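Local coordinates for peptide ABC transporter, peptide-binding protein (Enterococcus faecalis, PDB 3O6P), which probably binds peptides outside the cell for uptake by an ABC transporter, and is represented here by one piece of the longer chain, at residues Asn22-Lys27 with Trp87-Lys92; Ile33-Leu38 with Gly221-Phe226. All coordinates share one frame; numbering follows the deposited sequence. Where two conformers were deposited one is given.

Interaction 1: residues Asn22-Lys27 with Trp87-Lys92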
# COMPACT_ATOMS: atom_id res chain seq x y z
N ASN A 22 9.93 9.43 -3.14
CA ASN A 22 9.31 10.26 -4.14
C ASN A 22 7.89 9.77 -4.45
O ASN A 22 7.70 8.64 -4.91
CB ASN A 22 10.17 10.27 -5.42
CG ASN A 22 9.57 11.15 -6.48
OD1 ASN A 22 8.63 10.75 -7.19
ND2 ASN A 22 10.10 12.37 -6.61
N ALA A 23 6.90 10.61 -4.19
CA ALA A 23 5.49 10.21 -4.35
C ALA A 23 5.15 9.87 -5.78
O ALA A 23 4.37 8.95 -6.02
CB ALA A 23 4.55 11.31 -3.80
N ASN A 24 5.74 10.58 -6.74
CA ASN A 24 5.49 10.23 -8.14
C ASN A 24 5.98 8.83 -8.54
O ASN A 24 5.32 8.15 -9.33
CB ASN A 24 6.04 11.29 -9.08
CG ASN A 24 5.22 12.56 -9.02
OD1 ASN A 24 3.98 12.50 -9.01
ND2 ASN A 24 5.89 13.71 -8.97
N LEU A 25 7.11 8.40 -7.99
CA LEU A 25 7.55 7.02 -8.21
C LEU A 25 6.59 6.01 -7.59
O LEU A 25 6.24 5.00 -8.23
CB LEU A 25 8.99 6.77 -7.73
CG LEU A 25 9.48 5.30 -7.78
CD1 LEU A 25 9.42 4.73 -9.22
CD2 LEU A 25 10.89 5.18 -7.19
N ARG A 26 6.17 6.26 -6.36
CA ARG A 26 5.23 5.34 -5.74
C ARG A 26 3.91 5.22 -6.55
O ARG A 26 3.39 4.12 -6.77
CB ARG A 26 4.95 5.75 -4.30
CG ARG A 26 6.20 5.83 -3.43
CD ARG A 26 5.80 5.90 -1.94
NE ARG A 26 5.03 7.10 -1.60
CZ ARG A 26 5.53 8.26 -1.18
NH1 ARG A 26 6.86 8.45 -1.07
NH2 ARG A 26 4.69 9.26 -0.91
N LYS A 27 3.43 6.34 -7.05
CA LYS A 27 2.27 6.36 -7.93
C LYS A 27 2.54 5.65 -9.27
O LYS A 27 1.66 4.93 -9.75
CB LYS A 27 1.79 7.80 -8.15
CG LYS A 27 1.20 8.41 -6.85
CD LYS A 27 1.01 9.89 -6.99
CE LYS A 27 0.69 10.41 -5.59
NZ LYS A 27 0.38 11.87 -5.64
N TRP A 87 6.65 8.24 -13.80
CA TRP A 87 8.03 7.84 -13.71
C TRP A 87 8.95 8.90 -14.35
O TRP A 87 10.01 9.22 -13.80
CB TRP A 87 8.22 6.46 -14.34
CG TRP A 87 9.64 5.97 -14.62
CD1 TRP A 87 10.10 5.46 -15.80
CD2 TRP A 87 10.73 5.89 -13.70
NE1 TRP A 87 11.42 5.08 -15.67
CE2 TRP A 87 11.83 5.34 -14.39
CE3 TRP A 87 10.89 6.23 -12.35
CZ2 TRP A 87 13.09 5.13 -13.78
CZ3 TRP A 87 12.15 6.01 -11.75
CH2 TRP A 87 13.22 5.46 -12.46
N GLU A 88 8.52 9.49 -15.46
CA GLU A 88 9.29 10.62 -16.00
C GLU A 88 9.43 11.77 -15.00
O GLU A 88 10.51 12.39 -14.88
CB GLU A 88 8.69 11.14 -17.31
CG GLU A 88 8.87 10.19 -18.47
CD GLU A 88 10.31 9.76 -18.73
OE1 GLU A 88 11.23 10.62 -18.70
OE2 GLU A 88 10.53 8.56 -18.98
N LYS A 89 8.35 12.08 -14.28
CA LYS A 89 8.38 13.13 -13.25
C LYS A 89 9.35 12.72 -12.15
O LYS A 89 10.15 13.57 -11.70
CB LYS A 89 7.01 13.40 -12.62
CG LYS A 89 5.96 14.02 -13.50
CD LYS A 89 4.65 14.13 -12.69
CE LYS A 89 3.45 14.51 -13.56
NZ LYS A 89 2.27 14.66 -12.66
N ALA A 90 9.25 11.46 -11.69
CA ALA A 90 10.14 10.98 -10.62
C ALA A 90 11.62 11.07 -11.00
O ALA A 90 12.46 11.50 -10.18
CB ALA A 90 9.79 9.55 -10.16
N LYS A 91 11.95 10.66 -12.23
CA LYS A 91 13.33 10.76 -12.73
C LYS A 91 13.87 12.18 -12.66
O LYS A 91 15.03 12.40 -12.27
CB LYS A 91 13.44 10.22 -14.17
CG LYS A 91 13.41 8.67 -14.21
CD LYS A 91 13.75 8.08 -15.53
CE LYS A 91 12.78 8.52 -16.59
NZ LYS A 91 13.30 8.24 -17.99
N LYS A 92 13.05 13.15 -13.01
CA LYS A 92 13.50 14.54 -12.98
C LYS A 92 13.69 15.01 -11.54
O LYS A 92 14.73 15.57 -11.19
CB LYS A 92 12.52 15.43 -13.74
CG LYS A 92 12.43 15.06 -15.19
CD LYS A 92 12.05 16.22 -16.04
CE LYS A 92 12.03 15.80 -17.50
NZ LYS A 92 10.80 15.03 -17.86
O HOH W 1 2.54 14.42 -10.13

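Interaction 2: residues Ile33-Leu38 with Gly221-Phe226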
# COMPACT_ATOMS: atom_id res chain seq x y z
N ILE A 33 0.13 -1.56 -12.30
CA ILE A 33 -0.35 -2.90 -11.94
C ILE A 33 -1.85 -3.03 -12.19
O ILE A 33 -2.65 -2.33 -11.57
CB ILE A 33 -0.01 -3.22 -10.46
CG1 ILE A 33 1.50 -3.03 -10.15
CG2 ILE A 33 -0.54 -4.62 -10.05
CD1 ILE A 33 1.76 -2.91 -8.64
N ASP A 34 -2.20 -3.91 -13.10
CA ASP A 34 -3.61 -4.17 -13.45
C ASP A 34 -4.19 -5.07 -12.37
O ASP A 34 -4.07 -6.29 -12.45
CB ASP A 34 -3.67 -4.82 -14.83
CG ASP A 34 -5.08 -5.01 -15.36
OD1 ASP A 34 -6.07 -4.83 -14.61
OD2 ASP A 34 -5.19 -5.37 -16.58
N ARG A 35 -4.80 -4.46 -11.35
CA ARG A 35 -5.36 -5.20 -10.21
C ARG A 35 -6.50 -6.13 -10.64
O ARG A 35 -6.68 -7.21 -10.04
CB ARG A 35 -5.95 -4.24 -9.15
CG ARG A 35 -5.11 -3.04 -8.65
CD ARG A 35 -3.85 -3.48 -8.04
NE ARG A 35 -3.17 -2.46 -7.20
CZ ARG A 35 -2.67 -1.30 -7.63
NH1 ARG A 35 -2.79 -0.89 -8.90
NH2 ARG A 35 -2.01 -0.52 -6.79
N LYS A 36 -7.28 -5.71 -11.63
CA LYS A 36 -8.37 -6.55 -12.14
C LYS A 36 -7.80 -7.86 -12.71
O LYS A 36 -8.26 -8.96 -12.39
CB LYS A 36 -9.19 -5.79 -13.20
CG LYS A 36 -10.45 -6.52 -13.64
CD LYS A 36 -11.22 -5.73 -14.71
CE LYS A 36 -12.56 -6.39 -15.05
NZ LYS A 36 -13.55 -6.35 -13.92
N ALA A 37 -6.78 -7.76 -13.55
CA ALA A 37 -6.14 -8.96 -14.09
C ALA A 37 -5.53 -9.80 -12.97
O ALA A 37 -5.59 -11.05 -13.00
CB ALA A 37 -5.03 -8.55 -15.11
N LEU A 38 -4.91 -9.14 -11.99
CA LEU A 38 -4.29 -9.87 -10.90
C LEU A 38 -5.35 -10.71 -10.21
O LEU A 38 -5.16 -11.91 -9.99
CB LEU A 38 -3.61 -8.92 -9.90
CG LEU A 38 -3.05 -9.53 -8.59
CD1 LEU A 38 -1.96 -10.60 -8.83
CD2 LEU A 38 -2.53 -8.39 -7.70
N GLY A 221 1.43 5.95 -0.03
CA GLY A 221 2.49 5.63 0.92
C GLY A 221 2.76 4.15 1.04
O GLY A 221 3.88 3.74 1.46
N VAL A 222 1.75 3.35 0.69
CA VAL A 222 1.84 1.90 0.55
C VAL A 222 1.01 1.56 -0.70
O VAL A 222 0.12 2.33 -1.06
CB VAL A 222 1.30 1.19 1.83
CG1 VAL A 222 -0.18 1.52 2.07
CG2 VAL A 222 1.51 -0.32 1.75
N VAL A 223 1.30 0.44 -1.36
CA VAL A 223 0.65 0.10 -2.65
C VAL A 223 -0.27 -1.11 -2.43
O VAL A 223 0.19 -2.26 -2.46
CB VAL A 223 1.69 -0.18 -3.79
CG1 VAL A 223 0.96 -0.54 -5.11
CG2 VAL A 223 2.61 1.03 -4.00
N PRO A 224 -1.57 -0.87 -2.15
CA PRO A 224 -2.50 -2.02 -1.98
C PRO A 224 -2.62 -2.81 -3.27
O PRO A 224 -2.65 -2.22 -4.35
CB PRO A 224 -3.83 -1.35 -1.60
CG PRO A 224 -3.42 0.00 -1.03
CD PRO A 224 -2.27 0.42 -1.94
N LEU A 225 -2.64 -4.14 -3.14
CA LEU A 225 -2.71 -5.03 -4.29
C LEU A 225 -4.09 -5.65 -4.47
O LEU A 225 -4.61 -5.71 -5.59
CB LEU A 225 -1.63 -6.12 -4.18
CG LEU A 225 -0.19 -5.61 -4.15
CD1 LEU A 225 0.72 -6.82 -3.96
CD2 LEU A 225 0.13 -4.87 -5.47
N PHE A 226 -4.69 -6.12 -3.37
CA PHE A 226 -6.03 -6.68 -3.44
C PHE A 226 -6.61 -6.80 -2.04
O PHE A 226 -5.89 -6.67 -1.04
CB PHE A 226 -6.05 -8.06 -4.15
CG PHE A 226 -5.17 -9.13 -3.50
CD1 PHE A 226 -5.67 -9.91 -2.45
CD2 PHE A 226 -3.87 -9.38 -3.97
CE1 PHE A 226 -4.88 -10.93 -1.83
CE2 PHE A 226 -3.07 -10.39 -3.38
CZ PHE A 226 -3.58 -11.17 -2.30

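Interaction 1: residues Asn22-Lys27 with Trp87-Lys92
Helix 23-31 and helix 80-94 run nearly antiparallel where Leu25 faces Ala90, their short axes 7.8 Å apart at 151° and the two CA atoms separated by 5.3 Å. This is close helix-helix packing at the N-terminal end of one helix, in a piece of a family 5 solute-binding protein, and the small side chain of Ala90 is consistent with this close approach. The methyl of Ala90 points into the first turn of helix 23-31: its CB lies 3.8 Å from Leu25 CB and 3.4 Å from Asn22 OD1. That oxygen already has a task. Asn22 is the N-cap, and Leu25 N donates to Asn22 OD1 over 2.9 Å, in the carbonyl plane and on a lone pair, with an N-H...O angle of 150°. The Asn22 side chain folds over the start of the helix because chi1 of -179° sets CG beside the carbonyl carbon, and Ala90 packs against the capping amide.

On the buried side, Leu25 and Trp87 lie alongside each other and point the same way. Leu25 CD1 meets the six-membered part of the indole obliquely, 3.8 Å from Trp87 CE3, while Trp87 NE1 is engaged by the backbone oxygen of Asp127. Lys91 CG sits over one face of the same indole, toward its rim.

Toward the outer side, the Asn24 amide rests against the aliphatic chain of Lys89, which it crosses at a slant. Glu93 gathers the two asparagines, taking hydrogen bonds from Asn22 ND2 and Asn24 ND2 at one carboxylate oxygen. The other end of the Asn24 amide reaches Lys89 through water: a single molecule donates to Asn24 OD1 at 2.6 Å and accepts from Lys89 NZ at 2.6 Å.

Interaction 2: residues Ile33-Leu38 with Gly221-Phe226
Arg35 reaches from the first turn of helix 35-43 to strand 223-228 and takes hold of one backbone oxygen with two nitrogens. Arg35 NE donates to Pro224 O at 2.9 Å and Arg35 NH2 to the same Pro224 O at 3.0 Å, a side-on grip in which the acceptor lies almost in the guanidinium plane. A bend at chi2 (-59°) turns the arginine chain across to the strand. The third nitrogen looks back to its own segment, where Arg35 NH1 makes a weak bond to Ile33 O; outside it, Ser30 OG bonds to NH2. These bonds fix the guanidinium's rotation and hold it edge-on to the strand. Leu225 O fares differently: it is buried beside Arg35 CD, 3.4 Å away, and has no hydrogen-bonding partner in the model.

Apolar contacts lie beside this polar centre. Ile33 CD1 slants across to Leu225 CD2, 4.1 Å off, and also touches Val223 CG1. That same Val223 methyl lies 3.4 Å from Arg35 NH2. Farther along the strand, Leu38 CD2 comes to the edge of the Phe226 ring, near its plane and 4.1 Å from Phe226 CD2.

A cap begins the helix: Asp34 is the N-cap, and Ala37 N donates to Asp34 OD1 from above the carboxylate plane.

Along the strand, Leu225 and Phe226 both face Gln7 of strand 5-11. The arrangement is a helix start packed on a classic beta bulge, at one of the two outermost strands of this fragment's mixed sheet.

Interactions 1 and 2 sit on consecutive helices, 23-31 and 35-43, with centres 18 Å apart, and their segments alternate along the chain. They touch through Arg26: its NE lies 3.9 Å from Gly221 CA, and its backbone oxygen packs against Val223 CG2. Arg26 also bonds to the backbone oxygen of Asp219, so helix 23-31 meets the approach to the C-terminal strand that Arg35 grips further on. Interaction 1 is more peripheral, its centre about 16 Å from that of the chain, against about 8 Å for interaction 2. The sodium ion, held by Gln123, Leu126 and Val129, is about 7 Å from the Trp87 side chain, which touches Leu126, and about 13 Å from that of Ile33.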